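Local coordinates for protein thiosulfate reductase (PDB 2VPZ) that probably acts as a molybdenum-dependent oxidoreductase of sulfur compounds, carrying two guanine dinucleotide molybdopterins and a [4Fe-4S] cluster, at residues Y619-A632 with I688-H701. Sequence-based numbering, arbitrary orientation.
Sequences YRLLYGRSPVHTFA and IRKDCVYIVHGFGH. With MGD (2-amino-5,6-dimercapto-7-methyl-3,7,8a,9-tetrahydro-8-oxa-1,3,9,10-tetraaza-anthracen-4-one guanosine dinucleotide), chain H.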
loop_
_atom_site.group_PDB
_atom_site.type_symbol
_atom_site.label_atom_id
_atom_site.label_comp_id
_atom_site.label_asym_id
_atom_site.label_seq_id
_atom_site.Cartn_x
_atom_site.Cartn_y
_atom_site.Cartn_z
ATOM N N TYR A 619 -25.328 -6.864 31.100
ATOM C CA TYR A 619 -24.296 -7.513 30.264
ATOM C C TYR A 619 -23.401 -8.437 31.095
ATOM O O TYR A 619 -23.219 -8.189 32.282
ATOM C CB TYR A 619 -23.405 -6.485 29.573
ATOM C CG TYR A 619 -24.147 -5.545 28.672
ATOM C CD1 TYR A 619 -24.696 -4.358 29.171
ATOM C CD2 TYR A 619 -24.354 -5.861 27.323
ATOM C CE1 TYR A 619 -25.438 -3.504 28.355
ATOM C CE2 TYR A 619 -25.098 -5.022 26.489
ATOM C CZ TYR A 619 -25.638 -3.842 27.010
ATOM O OH TYR A 619 -26.377 -3.014 26.189
ATOM N N ARG A 620 -22.851 -9.502 30.504
ATOM C CA ARG A 620 -21.938 -10.335 31.265
ATOM C C ARG A 620 -20.633 -9.496 31.379
ATOM O O ARG A 620 -20.231 -8.835 30.427
ATOM C CB ARG A 620 -21.660 -11.685 30.581
ATOM C CG ARG A 620 -20.909 -12.703 31.466
ATOM C CD ARG A 620 -20.688 -14.044 30.739
ATOM N NE ARG A 620 -21.924 -14.691 30.302
ATOM C CZ ARG A 620 -22.729 -15.441 31.055
ATOM N NH1 ARG A 620 -22.447 -15.668 32.333
ATOM N NH2 ARG A 620 -23.830 -15.974 30.516
ATOM N N LEU A 621 -20.014 -9.514 32.565
ATOM C CA LEU A 621 -18.800 -8.768 32.903
ATOM C C LEU A 621 -17.576 -9.649 32.583
ATOM O O LEU A 621 -17.329 -10.623 33.300
ATOM C CB LEU A 621 -18.795 -8.410 34.391
ATOM C CG LEU A 621 -18.061 -7.203 35.018
ATOM C CD1 LEU A 621 -17.474 -7.576 36.399
ATOM C CD2 LEU A 621 -16.970 -6.714 34.062
ATOM N N LEU A 622 -16.848 -9.349 31.488
ATOM C CA LEU A 622 -15.664 -10.127 31.123
ATOM C C LEU A 622 -14.470 -9.265 31.619
ATOM O O LEU A 622 -14.626 -8.072 31.875
ATOM C CB LEU A 622 -15.631 -10.439 29.617
ATOM C CG LEU A 622 -16.844 -11.178 28.963
ATOM C CD1 LEU A 622 -16.600 -11.464 27.453
ATOM C CD2 LEU A 622 -17.140 -12.496 29.715
ATOM N N TYR A 623 -13.285 -9.855 31.789
ATOM C CA TYR A 623 -12.176 -9.082 32.321
ATOM C C TYR A 623 -10.857 -9.714 31.862
ATOM O O TYR A 623 -10.837 -10.841 31.372
ATOM C CB TYR A 623 -12.292 -9.043 33.845
ATOM C CG TYR A 623 -12.352 -10.429 34.455
ATOM C CD1 TYR A 623 -11.188 -11.152 34.720
ATOM C CD2 TYR A 623 -13.585 -11.086 34.668
ATOM C CE1 TYR A 623 -11.222 -12.473 35.164
ATOM C CE2 TYR A 623 -13.636 -12.403 35.111
ATOM C CZ TYR A 623 -12.442 -13.100 35.362
ATOM O OH TYR A 623 -12.472 -14.404 35.793
ATOM N N GLY A 624 -9.755 -8.995 32.014
ATOM C CA GLY A 624 -8.497 -9.523 31.576
ATOM C C GLY A 624 -7.313 -8.641 31.877
ATOM O O GLY A 624 -7.358 -7.804 32.782
ATOM N N ARG A 625 -6.258 -8.793 31.078
ATOM C CA ARG A 625 -5.021 -8.055 31.273
ATOM C C ARG A 625 -4.720 -6.888 30.336
ATOM O O ARG A 625 -5.090 -6.901 29.155
ATOM C CB ARG A 625 -3.846 -9.028 31.237
ATOM C CG ARG A 625 -4.038 -10.319 32.036
ATOM C CD ARG A 625 -4.127 -10.042 33.542
ATOM N NE ARG A 625 -4.299 -11.246 34.355
ATOM C CZ ARG A 625 -5.210 -11.420 35.315
ATOM N NH1 ARG A 625 -6.071 -10.453 35.612
ATOM N NH2 ARG A 625 -5.263 -12.580 35.973
ATOM N N SER A 626 -4.024 -5.875 30.883
ATOM C CA SER A 626 -3.512 -4.688 30.143
ATOM C C SER A 626 -2.009 -5.098 29.899
ATOM O O SER A 626 -1.309 -5.459 30.840
ATOM C CB SER A 626 -3.652 -3.414 31.014
ATOM O OG SER A 626 -2.892 -2.347 30.499
ATOM N N PRO A 627 -1.508 -5.000 28.631
ATOM C CA PRO A 627 -0.103 -5.402 28.403
ATOM C C PRO A 627 1.041 -4.842 29.268
ATOM O O PRO A 627 2.158 -5.405 29.365
ATOM C CB PRO A 627 0.128 -5.127 26.905
ATOM C CG PRO A 627 -0.790 -3.907 26.619
ATOM C CD PRO A 627 -2.019 -4.173 27.519
ATOM N N VAL A 628 0.689 -3.748 29.934
ATOM C CA VAL A 628 1.553 -2.875 30.734
ATOM C C VAL A 628 1.381 -2.835 32.282
ATOM O O VAL A 628 2.198 -2.257 33.012
ATOM C CB VAL A 628 1.331 -1.439 30.088
ATOM C CG1 VAL A 628 1.703 -0.327 31.017
ATOM C CG2 VAL A 628 2.099 -1.331 28.733
ATOM N N HIS A 629 0.310 -3.447 32.788
ATOM C CA HIS A 629 0.038 -3.475 34.211
ATOM C C HIS A 629 -0.041 -4.923 34.729
ATOM O O HIS A 629 -0.556 -5.814 34.040
ATOM C CB HIS A 629 -1.320 -2.708 34.533
ATOM C CG HIS A 629 -1.262 -1.210 34.485
ATOM N ND1 HIS A 629 -0.610 -0.452 35.412
ATOM C CD2 HIS A 629 -1.782 -0.342 33.611
ATOM C CE1 HIS A 629 -0.716 0.822 35.107
ATOM N NE2 HIS A 629 -1.428 0.915 34.008
ATOM N N THR A 630 0.503 -5.182 35.914
ATOM C CA THR A 630 0.396 -6.512 36.511
ATOM C C THR A 630 -0.829 -6.485 37.506
ATOM O O THR A 630 -0.987 -5.505 38.237
ATOM C CB THR A 630 1.718 -6.894 37.268
ATOM O OG1 THR A 630 2.808 -7.014 36.336
ATOM C CG2 THR A 630 1.538 -8.222 38.028
ATOM N N PHE A 631 -1.738 -7.463 37.473
ATOM C CA PHE A 631 -2.903 -7.512 38.408
ATOM C C PHE A 631 -3.462 -6.197 38.961
ATOM O O PHE A 631 -4.310 -5.547 38.333
ATOM C CB PHE A 631 -2.540 -8.411 39.574
ATOM C CG PHE A 631 -2.048 -9.755 39.184
ATOM C CD1 PHE A 631 -0.828 -10.234 39.640
ATOM C CD2 PHE A 631 -2.810 -10.520 38.303
ATOM C CE1 PHE A 631 -0.356 -11.468 39.223
ATOM C CE2 PHE A 631 -2.362 -11.785 37.859
ATOM C CZ PHE A 631 -1.128 -12.264 38.324
ATOM N N ALA A 632 -3.016 -5.832 40.155
ATOM C CA ALA A 632 -3.355 -4.583 40.822
ATOM C C ALA A 632 -2.119 -3.722 41.233
ATOM O O ALA A 632 -2.154 -2.498 41.107
ATOM C CB ALA A 632 -4.215 -4.825 42.078
ATOM N N ILE A 688 -16.619 -6.973 20.044
ATOM C CA ILE A 688 -17.287 -7.736 21.104
ATOM C C ILE A 688 -18.766 -8.033 20.794
ATOM O O ILE A 688 -19.430 -7.251 20.098
ATOM C CB ILE A 688 -17.165 -6.970 22.517
ATOM C CG1 ILE A 688 -17.524 -7.885 23.687
ATOM C CG2 ILE A 688 -18.029 -5.679 22.493
ATOM C CD1 ILE A 688 -16.619 -7.738 24.968
ATOM N N ARG A 689 -19.263 -9.176 21.264
ATOM C CA ARG A 689 -20.676 -9.569 21.091
ATOM C C ARG A 689 -21.563 -8.541 21.886
ATOM O O ARG A 689 -21.035 -7.776 22.707
ATOM C CB ARG A 689 -20.916 -11.007 21.594
ATOM C CG ARG A 689 -20.036 -12.088 20.914
ATOM C CD ARG A 689 -20.266 -13.508 21.482
ATOM N NE ARG A 689 -21.652 -13.740 21.901
ATOM C CZ ARG A 689 -22.562 -14.462 21.259
ATOM N NH1 ARG A 689 -22.264 -15.069 20.121
ATOM N NH2 ARG A 689 -23.789 -14.585 21.757
ATOM N N LYS A 690 -22.883 -8.523 21.647
ATOM C CA LYS A 690 -23.848 -7.595 22.271
ATOM C C LYS A 690 -24.321 -7.986 23.697
ATOM O O LYS A 690 -24.936 -7.185 24.422
ATOM C CB LYS A 690 -25.076 -7.382 21.351
ATOM C CG LYS A 690 -24.751 -6.792 19.968
ATOM C CD LYS A 690 -25.992 -6.504 19.109
ATOM C CE LYS A 690 -25.610 -6.024 17.696
ATOM N NZ LYS A 690 -26.700 -5.275 16.980
ATOM N N ASP A 691 -23.987 -9.242 24.036
ATOM C CA ASP A 691 -24.194 -10.033 25.291
ATOM C C ASP A 691 -23.277 -9.585 26.422
ATOM O O ASP A 691 -23.438 -9.992 27.582
ATOM C CB ASP A 691 -23.609 -11.443 25.258
ATOM C CG ASP A 691 -24.223 -12.374 24.278
ATOM O OD1 ASP A 691 -25.440 -12.535 24.313
ATOM O OD2 ASP A 691 -23.443 -13.007 23.540
ATOM N N CYS A 692 -22.193 -8.951 26.017
ATOM C CA CYS A 692 -21.106 -8.667 26.905
ATOM C C CYS A 692 -20.583 -7.299 26.983
ATOM O O CYS A 692 -20.868 -6.443 26.148
ATOM C CB CYS A 692 -19.923 -9.596 26.545
ATOM S SG CYS A 692 -20.194 -11.364 26.518
ATOM N N VAL A 693 -19.715 -7.170 27.972
ATOM C CA VAL A 693 -18.991 -5.967 28.311
ATOM C C VAL A 693 -17.646 -6.491 28.922
ATOM O O VAL A 693 -17.584 -7.578 29.515
ATOM C CB VAL A 693 -19.899 -5.096 29.301
ATOM C CG1 VAL A 693 -19.194 -4.778 30.591
ATOM C CG2 VAL A 693 -20.365 -3.810 28.573
ATOM N N TYR A 694 -16.567 -5.750 28.722
ATOM C CA TYR A 694 -15.220 -6.147 29.155
ATOM C C TYR A 694 -14.421 -4.978 29.806
ATOM O O TYR A 694 -14.542 -3.839 29.345
ATOM C CB TYR A 694 -14.448 -6.671 27.906
ATOM C CG TYR A 694 -12.952 -6.954 28.088
ATOM C CD1 TYR A 694 -12.504 -8.193 28.546
ATOM C CD2 TYR A 694 -11.989 -5.958 27.839
ATOM C CE1 TYR A 694 -11.131 -8.458 28.766
ATOM C CE2 TYR A 694 -10.607 -6.204 28.054
ATOM C CZ TYR A 694 -10.187 -7.464 28.520
ATOM O OH TYR A 694 -8.850 -7.736 28.742
ATOM N N ILE A 695 -13.678 -5.231 30.886
ATOM C CA ILE A 695 -12.801 -4.221 31.521
ATOM C C ILE A 695 -11.514 -4.918 32.002
ATOM O O ILE A 695 -11.541 -6.110 32.324
ATOM C CB ILE A 695 -13.450 -3.479 32.771
ATOM C CG1 ILE A 695 -13.777 -4.466 33.884
ATOM C CG2 ILE A 695 -14.671 -2.633 32.316
ATOM C CD1 ILE A 695 -14.129 -3.819 35.266
ATOM N N VAL A 696 -10.378 -4.222 32.003
ATOM C CA VAL A 696 -9.131 -4.810 32.497
ATOM C C VAL A 696 -9.172 -4.839 34.050
ATOM O O VAL A 696 -9.555 -3.839 34.671
ATOM C CB VAL A 696 -7.876 -4.008 31.999
ATOM C CG1 VAL A 696 -6.613 -4.377 32.838
ATOM C CG2 VAL A 696 -7.632 -4.278 30.486
ATOM N N HIS A 697 -8.790 -5.984 34.650
ATOM C CA HIS A 697 -8.723 -6.213 36.134
ATOM C C HIS A 697 -7.612 -5.413 36.846
ATOM O O HIS A 697 -6.532 -5.231 36.297
ATOM C CB HIS A 697 -8.479 -7.724 36.505
ATOM C CG HIS A 697 -7.996 -7.991 37.887
ATOM N ND1 HIS A 697 -8.743 -7.689 38.989
ATOM C CD2 HIS A 697 -6.815 -8.420 38.347
ATOM C CE1 HIS A 697 -8.041 -7.900 40.075
ATOM N NE2 HIS A 697 -6.856 -8.350 39.713
ATOM N N GLY A 698 -7.849 -4.944 38.076
ATOM C CA GLY A 698 -6.834 -4.196 38.819
ATOM C C GLY A 698 -6.921 -2.686 38.989
ATOM O O GLY A 698 -5.988 -2.062 39.495
ATOM N N PHE A 699 -7.992 -2.054 38.530
ATOM C CA PHE A 699 -8.145 -0.597 38.714
ATOM C C PHE A 699 -9.232 -0.377 39.789
ATOM O O PHE A 699 -9.695 -1.357 40.392
ATOM C CB PHE A 699 -8.503 0.138 37.408
ATOM C CG PHE A 699 -7.328 0.330 36.449
ATOM C CD1 PHE A 699 -6.960 -0.687 35.568
ATOM C CD2 PHE A 699 -6.594 1.526 36.438
ATOM C CE1 PHE A 699 -5.874 -0.524 34.686
ATOM C CE2 PHE A 699 -5.514 1.723 35.573
ATOM C CZ PHE A 699 -5.146 0.691 34.690
ATOM N N GLY A 700 -9.621 0.869 40.055
ATOM C CA GLY A 700 -10.619 1.135 41.085
ATOM C C GLY A 700 -10.132 1.097 42.522
ATOM O O GLY A 700 -10.906 0.770 43.430
ATOM N N HIS A 701 -8.867 1.413 42.769
ATOM C CA HIS A 701 -8.335 1.409 44.147
ATOM C C HIS A 701 -8.984 2.495 45.034
ATOM O O HIS A 701 -9.245 3.607 44.542
ATOM C CB HIS A 701 -6.768 1.687 44.183
ATOM C CG HIS A 701 -5.893 0.662 43.559
ATOM N ND1 HIS A 701 -5.154 -0.227 44.281
ATOM C CD2 HIS A 701 -5.627 0.399 42.277
ATOM C CE1 HIS A 701 -4.476 -1.009 43.469
ATOM N NE2 HIS A 701 -4.748 -0.646 42.235
HETATM P PB MGD H . -1.659 -8.326 43.001
HETATM O O1B MGD H . -2.859 -7.462 42.757
HETATM O O2B MGD H . -0.393 -8.057 42.247
HETATM O O3B MGD H . -2.253 -9.823 42.901
HETATM O O3A MGD H . -3.239 -12.128 42.841
HETATM P PA MGD H . -2.169 -11.260 43.647
HETATM O O1A MGD H . -0.709 -11.642 43.463
HETATM O O2A MGD H . -2.734 -11.097 45.013
HETATM O "O5'" MGD H . -1.252 -8.238 44.512
HETATM C "C5'" MGD H . 0.112 -8.280 44.930
HETATM C "C4'" MGD H . 0.142 -7.711 46.349
HETATM O "O4'" MGD H . 1.475 -8.027 46.736
HETATM C "C3'" MGD H . 0.017 -6.213 46.454
HETATM O "O3'" MGD H . -0.455 -5.956 47.783
HETATM C "C2'" MGD H . 1.475 -5.762 46.272
HETATM O "O2'" MGD H . 1.600 -4.490 46.851
HETATM C "C1'" MGD H . 2.267 -6.834 47.026
HETATM N N9 MGD H . 3.717 -7.065 46.669
HETATM C C8 MGD H . 4.266 -6.957 45.458
HETATM N N7 MGD H . 5.583 -7.266 45.434
HETATM C C5 MGD H . 5.925 -7.649 46.683
HETATM C C6 MGD H . 7.169 -8.176 47.402
HETATM O O6 MGD H . 8.302 -8.301 46.818
HETATM N N1 MGD H . 7.009 -8.473 48.733
HETATM C C2 MGD H . 5.835 -8.328 49.423
HETATM N N2 MGD H . 5.701 -8.625 50.752
HETATM N N3 MGD H . 4.732 -7.892 48.799
HETATM C C4 MGD H . 4.676 -7.516 47.479
HETATM C C10 MGD H . -2.887 -12.871 41.633
HETATM C C11 MGD H . -4.032 -13.772 41.315
HETATM O O11 MGD H . -5.208 -12.975 41.468
HETATM C C12 MGD H . -4.022 -14.458 39.999
HETATM S S12 MGD H . -2.647 -15.308 39.428
HETATM C C13 MGD H . -5.104 -14.518 39.221
HETATM S S13 MGD H . -5.202 -15.212 37.713
HETATM C C14 MGD H . -6.409 -14.032 39.544
HETATM N N15 MGD H . -6.736 -12.902 38.628
HETATM C C16 MGD H . -7.869 -12.210 38.986
HETATM C C17 MGD H . -8.764 -11.464 38.098
HETATM O O17 MGD H . -8.507 -11.363 36.861
HETATM N N18 MGD H . -9.857 -10.913 38.628
HETATM C C19 MGD H . -10.174 -11.002 39.934
HETATM N N19 MGD H . -11.266 -10.368 40.460
HETATM N N20 MGD H . -9.406 -11.698 40.774
HETATM C C21 MGD H . -8.272 -12.283 40.403
HETATM N N22 MGD H . -7.504 -12.908 41.302
HETATM C C23 MGD H . -6.355 -13.692 41.002
HETATM O O HOH W 1 -23.571 -13.222 28.014
HETATM O O HOH W 2 -4.868 -7.753 35.492
HETATM O O HOH W 3 -6.835 -6.006 27.536
#
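Arg620 and Leu622 on 619-624 trade parallel-strand hydrogen bonds with 691-695, from Arg620 N to Asp691 O (3.0 Å, nearly straight at 175°) through Leu622 N to Val693 O (2.8 Å). Toward the C-terminal end the ladder slackens: Gly624 N reaches Ile695 O only weakly, before His697 N closes firmly on Gly624 O.

Packing is close where Leu622 CD1 rests on Cys692 SG (3.7 Å) and where the Tyr694 ring, its CG anti to the backbone N (chi1 172°), lies along the neighbouring backbone and brings CE1 to 3.4 Å from Tyr623 C. Its OH ends beside the CA of Gly624, and a water joins it to Arg625 O. Beyond the strands, an edge of Phe699 meets the face of His629, planes at 81°. The solvent side lies at the other end, where exposed Lys690 forms a salt bridge with Glu654 and a water bridges Arg620 NE and Asp691 O.

Past the strands both segments turn to the pterin of one MGD. Arg625 and His697 run side by side; Arg625 NH1 donates to MGD O17 (2.9 Å), while the His697 ring lies under MGD N18, 3.4 Å from its plane, its ND1 bonded to Asp716. Phe631 sets its ring face against MGD C10, while its CE2 edge lies over the face of the Arg625 guanidinium. The loops leaving the strand pair thus bring a cationic donor and two aromatic faces to the cofactor; the arginine would be expected to polarise the O17 carbonyl and draw electron density from the pterin.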